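Enoyl-acyl carrier protein reductase (Uncultured bacterium, PDB 6KIA) probably catalyses the NADH-dependent reduction of enoyl-acyl carrier protein in fatty acid synthesis, as a triclosan-resistant reductase of a novel type. Local coordinates at residues N14-R17 / K18-F22; R63-T66 / A67-A71; Q325-A328 / C329-V332; V354-G357 / F358-F361. One frame throughout, in Å; residues are numbered along the deposited sequence.

How the contacts relate
All four contacts are local, lie in series along the chain, and neither nest nor cross. Contact 1 closes the turn that leads into strand 21-25, in the mixed, mostly parallel sheet of the Rossmann-like part. Contact 2 follows at the start of helix 67-77, where the chain leaves the short strand 62-63 of the same sheet; its centre is about 28 Å from that of contact 1. Contact 3 belongs to the last turns of helix 320-331 and contact 4 to the exit from helix 353-356, with centres about 30 Å apart. Contact 4 lies across the chain's centre from contacts 1 and 2.

Contact 1: N14-R17 / K18-F22; sequences NIFR and KGDVF
Arg17 and Asp20 are the end residues of a type II beta turn, with Lys18 and Gly19 at its corners, that brings the chain into strand 21-25, an inner strand of the Rossmann-like sheet. Two bonds close it. On the backbone side, Asp20 N donates to Arg17 O at 3.1 Å. The side chain of Asp20 returns the grip: its OD2 accepts from Arg17 N at 2.8 Å, on the anti side of the carboxylate and 32° out of its plane. Asp20 CG lies anti to its carbonyl carbon (chi1 -65°), which swings the carboxylate back across the turn toward Arg17. Its other oxygen, OD1, takes the N-H of Asn154, the residue just before strand 155-159, so the one buried acid ties the turn to the start of a neighbouring strand. Gly19 occupies the third position with a positive phi of 101°, as a type II turn prefers.

Just ahead, Asn14 forms an Asx turn. Phe16 N donates to Asn14 OD1 at 3.0 Å from above the carbonyl plane, while Asn14 ND2 reaches Phe16 O at 2.9 Å in the carbonyl plane and on a lone pair, so the amide is held by both its oxygen and its nitrogen.

Apolar packing belongs to Phe16. Ile15 CG1 sits over the centre of one ring face, 3.8 Å above the plane, and the ring also meets Phe156 and Phe411, joining the turn to strand 155-159 and helix 394-413. The same Asp20 OD2 lies 3.4 Å from Phe16 CA.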
loop_
_atom_site.group_PDB
_atom_site.type_symbol
_atom_site.label_atom_id
_atom_site.label_comp_id
_atom_site.label_asym_id
_atom_site.label_seq_id
_atom_site.Cartn_x
_atom_site.Cartn_y
_atom_site.Cartn_z
ATOM N N ASN A 14 -3.836 -23.948 4.477
ATOM C CA ASN A 14 -4.043 -23.082 5.625
ATOM C C ASN A 14 -3.603 -23.767 6.912
ATOM O O ASN A 14 -4.000 -24.898 7.195
ATOM C CB ASN A 14 -5.508 -22.652 5.786
ATOM C CG ASN A 14 -5.775 -22.011 7.153
ATOM O OD1 ASN A 14 -5.214 -20.955 7.467
ATOM N ND2 ASN A 14 -6.658 -22.608 7.945
ATOM N N ILE A 15 -2.806 -23.067 7.699
ATOM C CA ILE A 15 -2.377 -23.585 9.001
ATOM C C ILE A 15 -3.009 -22.852 10.182
ATOM O O ILE A 15 -2.808 -23.243 11.339
ATOM C CB ILE A 15 -0.851 -23.495 9.151
ATOM C CG1 ILE A 15 -0.396 -22.027 9.157
ATOM C CG2 ILE A 15 -0.162 -24.259 8.029
ATOM C CD1 ILE A 15 1.074 -21.854 9.475
ATOM N N PHE A 16 -3.750 -21.782 9.914
ATOM C CA PHE A 16 -4.245 -20.934 10.990
ATOM C C PHE A 16 -5.610 -21.394 11.506
ATOM O O PHE A 16 -6.494 -21.811 10.739
ATOM C CB PHE A 16 -4.286 -19.461 10.540
ATOM C CG PHE A 16 -2.934 -18.932 10.120
ATOM C CD1 PHE A 16 -1.989 -18.588 11.076
ATOM C CD2 PHE A 16 -2.607 -18.790 8.769
ATOM C CE1 PHE A 16 -0.731 -18.125 10.705
ATOM C CE2 PHE A 16 -1.330 -18.323 8.391
ATOM C CZ PHE A 16 -0.403 -17.989 9.383
ATOM N N ARG A 17 -5.755 -21.336 12.825
ATOM C CA ARG A 17 -6.917 -21.886 13.511
ATOM C C ARG A 17 -7.274 -20.993 14.692
ATOM O O ARG A 17 -6.522 -20.079 15.017
ATOM C CB ARG A 17 -6.617 -23.314 13.990
ATOM C CG ARG A 17 -7.637 -24.346 13.556
ATOM C CD ARG A 17 -7.005 -25.720 13.374
ATOM N NE ARG A 17 -7.059 -26.158 11.978
ATOM C CZ ARG A 17 -5.990 -26.297 11.198
ATOM N NH1 ARG A 17 -4.777 -26.055 11.683
ATOM N NH2 ARG A 17 -6.127 -26.690 9.939
ATOM N N LYS A 18 -8.405 -21.269 15.340
ATOM C CA LYS A 18 -8.714 -20.680 16.648
ATOM C C LYS A 18 -7.522 -20.728 17.608
ATOM O O LYS A 18 -6.902 -21.780 17.776
ATOM C CB LYS A 18 -9.894 -21.425 17.282
ATOM C CG LYS A 18 -10.600 -20.683 18.408
ATOM C CD LYS A 18 -11.530 -21.628 19.159
ATOM C CE LYS A 18 -10.799 -22.896 19.586
ATOM N NZ LYS A 18 -11.719 -23.907 20.181
ATOM N N GLY A 19 -7.216 -19.588 18.231
ATOM C CA GLY A 19 -6.120 -19.502 19.173
ATOM C C GLY A 19 -4.875 -18.878 18.575
ATOM O O GLY A 19 -4.043 -18.318 19.307
ATOM N N ASP A 20 -4.725 -19.005 17.257
ATOM C CA ASP A 20 -3.624 -18.351 16.556
ATOM C C ASP A 20 -3.913 -16.856 16.494
ATOM O O ASP A 20 -5.068 -16.449 16.568
ATOM C CB ASP A 20 -3.436 -18.945 15.163
ATOM C CG ASP A 20 -3.007 -20.400 15.216
ATOM O OD1 ASP A 20 -2.374 -20.804 16.226
ATOM O OD2 ASP A 20 -3.323 -21.145 14.271
ATOM N N VAL A 21 -2.867 -16.039 16.382
ATOM C CA VAL A 21 -3.018 -14.600 16.585
ATOM C C VAL A 21 -2.601 -13.828 15.343
ATOM O O VAL A 21 -1.526 -14.044 14.802
ATOM C CB VAL A 21 -2.175 -14.107 17.774
ATOM C CG1 VAL A 21 -2.353 -12.606 18.013
ATOM C CG2 VAL A 21 -2.581 -14.883 19.047
ATOM N N PHE A 22 -3.488 -12.953 14.891
ATOM C CA PHE A 22 -3.228 -12.099 13.744
ATOM C C PHE A 22 -2.971 -10.682 14.222
ATOM O O PHE A 22 -3.799 -10.107 14.931
ATOM C CB PHE A 22 -4.415 -12.133 12.774
ATOM C CG PHE A 22 -4.235 -11.256 11.561
ATOM C CD1 PHE A 22 -4.615 -9.926 11.590
ATOM C CD2 PHE A 22 -3.718 -11.781 10.384
ATOM C CE1 PHE A 22 -4.457 -9.113 10.456
ATOM C CE2 PHE A 22 -3.568 -10.994 9.248
ATOM C CZ PHE A 22 -3.935 -9.656 9.286
#

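Contact 2: R63-T66 / A67-A71; sequences RALT and AEELA
A capping box opens helix 67-77, with Thr66 as N-cap and Glu69 as its reciprocal partner. Glu69 N donates to Thr66 OG1 at 3.2 Å, and Thr66 N donates to Glu69 OE1 at 2.8 Å, nearly straight but 29° out of the carboxylate plane on the anti side. Thr66 OG1 sits between its backbone N and carbonyl carbon (chi1 67°), which turns the hydroxyl oxygen to the helix N-H. The first full helical bond follows, from Leu70 N to Thr66 O at 2.7 Å.

Arg63, at the end of strand 62-63, completes the site. Its extended chain brings the guanidinium end-on to the carboxylate, the two planes only 7° apart: NH1 meets Glu69 OE1 at 2.6 Å and NH2 meets OE2 at 2.7 Å, each on the syn lone pair. NH1 also donates to Ala64 O at 3.0 Å. Beneath, Leu65 CB rests on Glu69 CB, and Leu65 CD1 lies 4.3 Å from Leu70 CD1; Leu65 touches strand 47-56 and Leu70 touches strand 80-83.

Glu69 OE1 thus accepts from two donors, its syn side used by the arginine and its anti side by the cap. The in-plane, two-point pairing fixes the rotation of the carboxylate, and the arginine, with the nearby helix start, would probably favour its ionised form.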
loop_
_atom_site.group_PDB
_atom_site.type_symbol
_atom_site.label_atom_id
_atom_site.label_comp_id
_atom_site.label_asym_id
_atom_site.label_seq_id
_atom_site.Cartn_x
_atom_site.Cartn_y
_atom_site.Cartn_z
ATOM N N ARG A 63 0.386 11.144 21.627
ATOM C CA ARG A 63 -0.298 10.641 22.810
ATOM C C ARG A 63 -1.017 9.326 22.513
ATOM O O ARG A 63 -1.392 9.042 21.372
ATOM C CB ARG A 63 -1.287 11.681 23.346
ATOM C CG ARG A 63 -2.505 11.923 22.460
ATOM C CD ARG A 63 -3.640 12.554 23.261
ATOM N NE ARG A 63 -4.778 12.927 22.427
ATOM C CZ ARG A 63 -5.755 12.093 22.078
ATOM N NH1 ARG A 63 -5.736 10.827 22.474
ATOM N NH2 ARG A 63 -6.755 12.522 21.320
ATOM N N ALA A 64 -1.209 8.523 23.555
ATOM C CA ALA A 64 -1.967 7.301 23.414
ATOM C C ALA A 64 -3.441 7.650 23.248
ATOM O O ALA A 64 -3.865 8.786 23.506
ATOM C CB ALA A 64 -1.756 6.388 24.609
ATOM N N LEU A 65 -4.212 6.676 22.790
ATOM C CA LEU A 65 -5.641 6.861 22.610
ATOM C C LEU A 65 -6.323 6.984 23.965
ATOM O O LEU A 65 -5.909 6.358 24.944
ATOM C CB LEU A 65 -6.234 5.687 21.841
ATOM C CG LEU A 65 -5.690 5.429 20.433
ATOM C CD1 LEU A 65 -6.490 4.334 19.771
ATOM C CD2 LEU A 65 -5.764 6.702 19.618
ATOM N N THR A 66 -7.383 7.779 24.007
ATOM C CA THR A 66 -8.236 7.845 25.183
ATOM C C THR A 66 -9.085 6.585 25.220
ATOM O O THR A 66 -9.104 5.811 24.259
ATOM C CB THR A 66 -9.137 9.088 25.159
ATOM O OG1 THR A 66 -10.079 8.969 24.083
ATOM C CG2 THR A 66 -8.301 10.325 24.951
ATOM N N ALA A 67 -9.767 6.371 26.339
ATOM C CA ALA A 67 -10.645 5.223 26.505
ATOM C C ALA A 67 -11.694 5.156 25.403
ATOM O O ALA A 67 -11.934 4.090 24.825
ATOM C CB ALA A 67 -11.314 5.268 27.874
ATOM N N GLU A 68 -12.312 6.301 25.123
ATOM C CA GLU A 68 -13.327 6.418 24.082
ATOM C C GLU A 68 -12.754 6.121 22.698
ATOM O O GLU A 68 -13.307 5.320 21.925
ATOM C CB GLU A 68 -13.924 7.825 24.113
ATOM C CG GLU A 68 -14.554 8.285 22.809
ATOM C CD GLU A 68 -14.852 9.773 22.806
ATOM O OE1 GLU A 68 -14.734 10.410 23.876
ATOM O OE2 GLU A 68 -15.185 10.307 21.728
ATOM N N GLU A 69 -11.629 6.767 22.405
ATOM C CA GLU A 69 -10.896 6.534 21.157
ATOM C C GLU A 69 -10.504 5.068 20.991
ATOM O O GLU A 69 -10.661 4.483 19.904
ATOM C CB GLU A 69 -9.655 7.426 21.094
ATOM C CG GLU A 69 -9.960 8.902 20.857
ATOM C CD GLU A 69 -8.764 9.806 21.097
ATOM O OE1 GLU A 69 -7.777 9.354 21.712
ATOM O OE2 GLU A 69 -8.809 10.978 20.665
ATOM N N LEU A 70 -9.987 4.479 22.065
ATOM C CA LEU A 70 -9.566 3.088 22.030
ATOM C C LEU A 70 -10.741 2.167 21.757
ATOM O O LEU A 70 -10.633 1.242 20.958
ATOM C CB LEU A 70 -8.888 2.703 23.353
ATOM C CG LEU A 70 -8.263 1.307 23.480
ATOM C CD1 LEU A 70 -7.252 1.057 22.378
ATOM C CD2 LEU A 70 -7.610 1.144 24.848
ATOM N N ALA A 71 -11.873 2.426 22.408
ATOM C CA ALA A 71 -13.049 1.575 22.229
ATOM C C ALA A 71 -13.521 1.607 20.784
ATOM O O ALA A 71 -13.851 0.562 20.186
ATOM C CB ALA A 71 -14.173 2.007 23.166
HETATM O O HOH W 1 -11.666 11.061 23.925
#

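Contact 3: Q325-A328 / C329-V332; sequences QWQA and CREV
Cys329 begins the second half of this helical stretch, its N donating to Gln325 O at 3.0 Å in the i to i+4 pattern of an alpha helix. With SG beside its own backbone N (chi1 -68°), the thiol lies back along the preceding turn, 3.5 Å from that same carbonyl oxygen. Arg330 comes next. Its N bonds Trp326 O at 2.9 Å, and its CG packs 3.2 Å from the same oxygen. Beyond CG the chain runs extended over the previous turn: NH2 reaches the edge of the Trp326 ring, near the ring plane and 3.7 Å from CE3, with the guanidinium and indole planes 48° apart. On the way NE passes 3.7 Å from NE2 of Gln327, whose chain, bent at chi2 (-70°), slants across the arginine. The charged end of the arginine is paired outside this turn, through a salt bridge from NH2 to Glu340. Glu331 N donates to Gln327 O at 3.0 Å. Val332 then sets CG1 4.0 Å from Ala328 O.

Around helix 320-331, Trp326 is held by its NE1 on Leu310 O and makes a cation-pi contact with Lys314, both of helix 309-315; Trp326 and Cys329 also touch Leu339 of helix 339-351, and Cys329 and Val332 pack on Val394 of helix 394-413.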
loop_
_atom_site.group_PDB
_atom_site.type_symbol
_atom_site.label_atom_id
_atom_site.label_comp_id
_atom_site.label_asym_id
_atom_site.label_seq_id
_atom_site.Cartn_x
_atom_site.Cartn_y
_atom_site.Cartn_z
ATOM N N GLN A 325 -20.524 -8.550 -12.775
ATOM C CA GLN A 325 -19.607 -7.448 -12.451
ATOM C C GLN A 325 -19.543 -6.464 -13.598
ATOM O O GLN A 325 -19.519 -5.241 -13.380
ATOM C CB GLN A 325 -18.197 -7.947 -12.135
ATOM C CG GLN A 325 -18.160 -8.828 -10.918
ATOM C CD GLN A 325 -18.933 -8.220 -9.781
ATOM O OE1 GLN A 325 -18.649 -7.105 -9.339
ATOM N NE2 GLN A 325 -19.970 -8.926 -9.338
ATOM N N TRP A 326 -19.474 -7.001 -14.814
ATOM C CA TRP A 326 -19.593 -6.133 -15.991
ATOM C C TRP A 326 -20.892 -5.339 -15.931
ATOM O O TRP A 326 -20.888 -4.130 -16.132
ATOM C CB TRP A 326 -19.520 -6.961 -17.278
ATOM C CG TRP A 326 -18.114 -7.277 -17.686
ATOM C CD1 TRP A 326 -17.192 -8.003 -16.977
ATOM C CD2 TRP A 326 -17.465 -6.888 -18.903
ATOM N NE1 TRP A 326 -16.006 -8.075 -17.672
ATOM C CE2 TRP A 326 -16.154 -7.402 -18.868
ATOM C CE3 TRP A 326 -17.870 -6.159 -20.030
ATOM C CZ2 TRP A 326 -15.243 -7.211 -19.903
ATOM C CZ3 TRP A 326 -16.964 -5.966 -21.060
ATOM C CH2 TRP A 326 -15.668 -6.489 -20.995
ATOM N N GLN A 327 -22.004 -5.996 -15.601
ATOM C CA GLN A 327 -23.292 -5.285 -15.540
ATOM C C GLN A 327 -23.254 -4.167 -14.505
ATOM O O GLN A 327 -23.744 -3.051 -14.728
ATOM C CB GLN A 327 -24.430 -6.267 -15.225
ATOM C CG GLN A 327 -24.744 -7.221 -16.357
ATOM C CD GLN A 327 -25.402 -6.528 -17.535
ATOM O OE1 GLN A 327 -26.362 -5.777 -17.366
ATOM N NE2 GLN A 327 -24.867 -6.752 -18.731
ATOM N N ALA A 328 -22.684 -4.483 -13.344
ATOM C CA ALA A 328 -22.542 -3.507 -12.274
ATOM C C ALA A 328 -21.748 -2.271 -12.707
ATOM O O ALA A 328 -22.072 -1.163 -12.297
ATOM C CB ALA A 328 -21.890 -4.143 -11.095
ATOM N N CYS A 329 -20.690 -2.481 -13.484
ATOM C CA CYS A 329 -19.881 -1.355 -13.947
ATOM C C CYS A 329 -20.603 -0.568 -15.039
ATOM O O CYS A 329 -20.477 0.654 -15.107
ATOM C CB CYS A 329 -18.520 -1.829 -14.452
ATOM S SG CYS A 329 -17.498 -2.461 -13.078
ATOM N N ARG A 330 -21.374 -1.265 -15.871
ATOM C CA ARG A 330 -22.177 -0.604 -16.894
ATOM C C ARG A 330 -23.157 0.360 -16.242
ATOM O O ARG A 330 -23.382 1.474 -16.740
ATOM C CB ARG A 330 -22.962 -1.631 -17.731
ATOM C CG ARG A 330 -22.139 -2.548 -18.585
ATOM C CD ARG A 330 -23.058 -3.413 -19.443
ATOM N NE ARG A 330 -22.335 -4.489 -20.099
ATOM C CZ ARG A 330 -21.635 -4.329 -21.217
ATOM N NH1 ARG A 330 -21.574 -3.136 -21.807
ATOM N NH2 ARG A 330 -21.017 -5.370 -21.758
ATOM N N GLU A 331 -23.767 -0.082 -15.141
ATOM C CA GLU A 331 -24.822 0.704 -14.514
ATOM C C GLU A 331 -24.387 2.062 -13.948
ATOM O O GLU A 331 -25.217 2.949 -13.825
ATOM C CB GLU A 331 -25.485 -0.122 -13.411
ATOM C CG GLU A 331 -26.514 -1.108 -13.950
ATOM C CD GLU A 331 -27.029 -2.068 -12.897
ATOM O OE1 GLU A 331 -26.426 -2.134 -11.805
ATOM O OE2 GLU A 331 -28.036 -2.760 -13.165
ATOM N N VAL A 332 -23.106 2.267 -13.637
ATOM C CA VAL A 332 -22.705 3.561 -13.092
ATOM C C VAL A 332 -22.295 4.570 -14.191
ATOM O O VAL A 332 -22.039 5.734 -13.898
ATOM C CB VAL A 332 -21.548 3.433 -12.068
ATOM C CG1 VAL A 332 -22.006 2.623 -10.863
ATOM C CG2 VAL A 332 -20.302 2.826 -12.700
#

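Contact 4: V354-G357 / F358-F361; sequences VMKG and FRNF
Met355 O accepts from Phe358 N at 3.0 Å, the shorter of the two backbone bonds between 354-357 and 358-361, with the donor standing 59° above the carbonyl plane. One residue on, Lys356 O takes Arg359 N at 3.2 Å in much the same way. Both bonds join residues three apart, in the stretch that leads from helix 353-356 into the following loop.

The ring of Phe358 folds back toward the helix. A chi1 of -68° brings its CD2 within 3.2 Å of Val354 O, the carbonyl meeting the ring obliquely, while Met355 O lies at the ring edge, near its plane. Hydrocarbon contacts are looser: Val354 CG1 is 4.3 Å from Phe358 CE2, and Met355 CE is 4.4 Å from CD2 of the same ring. Residues 356 to 359 make a type I beta turn; the buried side chains of Met355 and Phe358 both touch Leu372 of helix 370-385, and Phe358 also touches Met366 and Thr258 in nearby loops.

On the outer side, Arg359 bends at chi3 (-71°) and lays its guanidinium back over Lys356, the two side chains crossing at about a right angle. Lys356 CG sits over one face, 3.5 Å from Arg359 NH2, and Lys356 CA lies 3.8 Å above the guanidinium plane, offset toward its rim. Arg359 NH1 donates to Asn350 O, the carbonyl of a residue near the end of helix 339-351. Asn360 OD1 accepts from Ala363 N, further along the loop.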
loop_
_atom_site.group_PDB
_atom_site.type_symbol
_atom_site.label_atom_id
_atom_site.label_comp_id
_atom_site.label_asym_id
_atom_site.label_seq_id
_atom_site.Cartn_x
_atom_site.Cartn_y
_atom_site.Cartn_z
ATOM N N VAL A 354 3.868 6.547 -26.085
ATOM C CA VAL A 354 4.155 7.269 -24.852
ATOM C C VAL A 354 4.054 6.340 -23.627
ATOM O O VAL A 354 4.976 6.274 -22.807
ATOM C CB VAL A 354 3.190 8.470 -24.653
ATOM C CG1 VAL A 354 3.385 9.078 -23.269
ATOM C CG2 VAL A 354 3.418 9.533 -25.714
ATOM N N MET A 355 2.974 5.571 -23.535
ATOM C CA MET A 355 2.789 4.689 -22.381
ATOM C C MET A 355 3.677 3.461 -22.476
ATOM O O MET A 355 4.193 2.978 -21.455
ATOM C CB MET A 355 1.327 4.282 -22.243
ATOM C CG MET A 355 0.395 5.461 -21.909
ATOM S SD MET A 355 1.055 6.588 -20.669
ATOM C CE MET A 355 1.319 5.467 -19.275
ATOM N N LYS A 356 3.922 2.990 -23.699
ATOM C CA LYS A 356 4.779 1.827 -23.872
ATOM C C LYS A 356 6.184 2.123 -23.366
ATOM O O LYS A 356 6.856 1.224 -22.844
ATOM C CB LYS A 356 4.848 1.417 -25.347
ATOM C CG LYS A 356 5.632 0.141 -25.577
ATOM C CD LYS A 356 5.943 -0.070 -27.048
ATOM C CE LYS A 356 6.377 -1.500 -27.308
ATOM N NZ LYS A 356 7.575 -1.854 -26.499
ATOM N N GLY A 357 6.588 3.392 -23.450
ATOM C CA GLY A 357 7.898 3.817 -22.973
ATOM C C GLY A 357 8.103 3.674 -21.466
ATOM O O GLY A 357 9.239 3.562 -20.986
ATOM N N PHE A 358 7.009 3.683 -20.710
ATOM C CA PHE A 358 7.117 3.565 -19.248
ATOM C C PHE A 358 7.032 2.123 -18.748
ATOM O O PHE A 358 7.036 1.896 -17.545
ATOM C CB PHE A 358 6.035 4.415 -18.565
ATOM C CG PHE A 358 6.238 5.880 -18.744
ATOM C CD1 PHE A 358 7.162 6.561 -17.964
ATOM C CD2 PHE A 358 5.534 6.574 -19.719
ATOM C CE1 PHE A 358 7.374 7.918 -18.150
ATOM C CE2 PHE A 358 5.733 7.928 -19.912
ATOM C CZ PHE A 358 6.650 8.605 -19.126
ATOM N N ARG A 359 7.021 1.149 -19.660
ATOM C CA ARG A 359 6.994 -0.269 -19.265
ATOM C C ARG A 359 8.408 -0.812 -19.105
ATOM O O ARG A 359 8.700 -1.961 -19.420
ATOM C CB ARG A 359 6.206 -1.103 -20.286
ATOM C CG ARG A 359 4.733 -0.733 -20.322
ATOM C CD ARG A 359 3.804 -1.857 -20.766
ATOM N NE ARG A 359 3.894 -2.196 -22.190
ATOM C CZ ARG A 359 3.101 -1.668 -23.120
ATOM N NH1 ARG A 359 2.206 -0.738 -22.781
ATOM N NH2 ARG A 359 3.210 -2.044 -24.403
ATOM N N ASN A 360 9.265 0.050 -18.582
ATOM C CA ASN A 360 10.660 -0.243 -18.335
ATOM C C ASN A 360 10.853 -0.591 -16.869
ATOM O O ASN A 360 10.867 0.283 -16.006
ATOM C CB ASN A 360 11.503 0.960 -18.736
ATOM C CG ASN A 360 12.998 0.706 -18.641
ATOM O OD1 ASN A 360 13.470 -0.138 -17.878
ATOM N ND2 ASN A 360 13.758 1.463 -19.422
ATOM N N PHE A 361 11.024 -1.875 -16.603
ATOM C CA PHE A 361 11.088 -2.378 -15.237
ATOM C C PHE A 361 12.358 -1.953 -14.510
ATOM O O PHE A 361 12.323 -1.562 -13.344
ATOM C CB PHE A 361 10.972 -3.898 -15.247
ATOM C CG PHE A 361 10.847 -4.509 -13.878
ATOM C CD1 PHE A 361 9.603 -4.609 -13.261
ATOM C CD2 PHE A 361 11.968 -4.986 -13.210
ATOM C CE1 PHE A 361 9.480 -5.167 -11.994
ATOM C CE2 PHE A 361 11.853 -5.549 -11.944
ATOM C CZ PHE A 361 10.608 -5.646 -11.339
#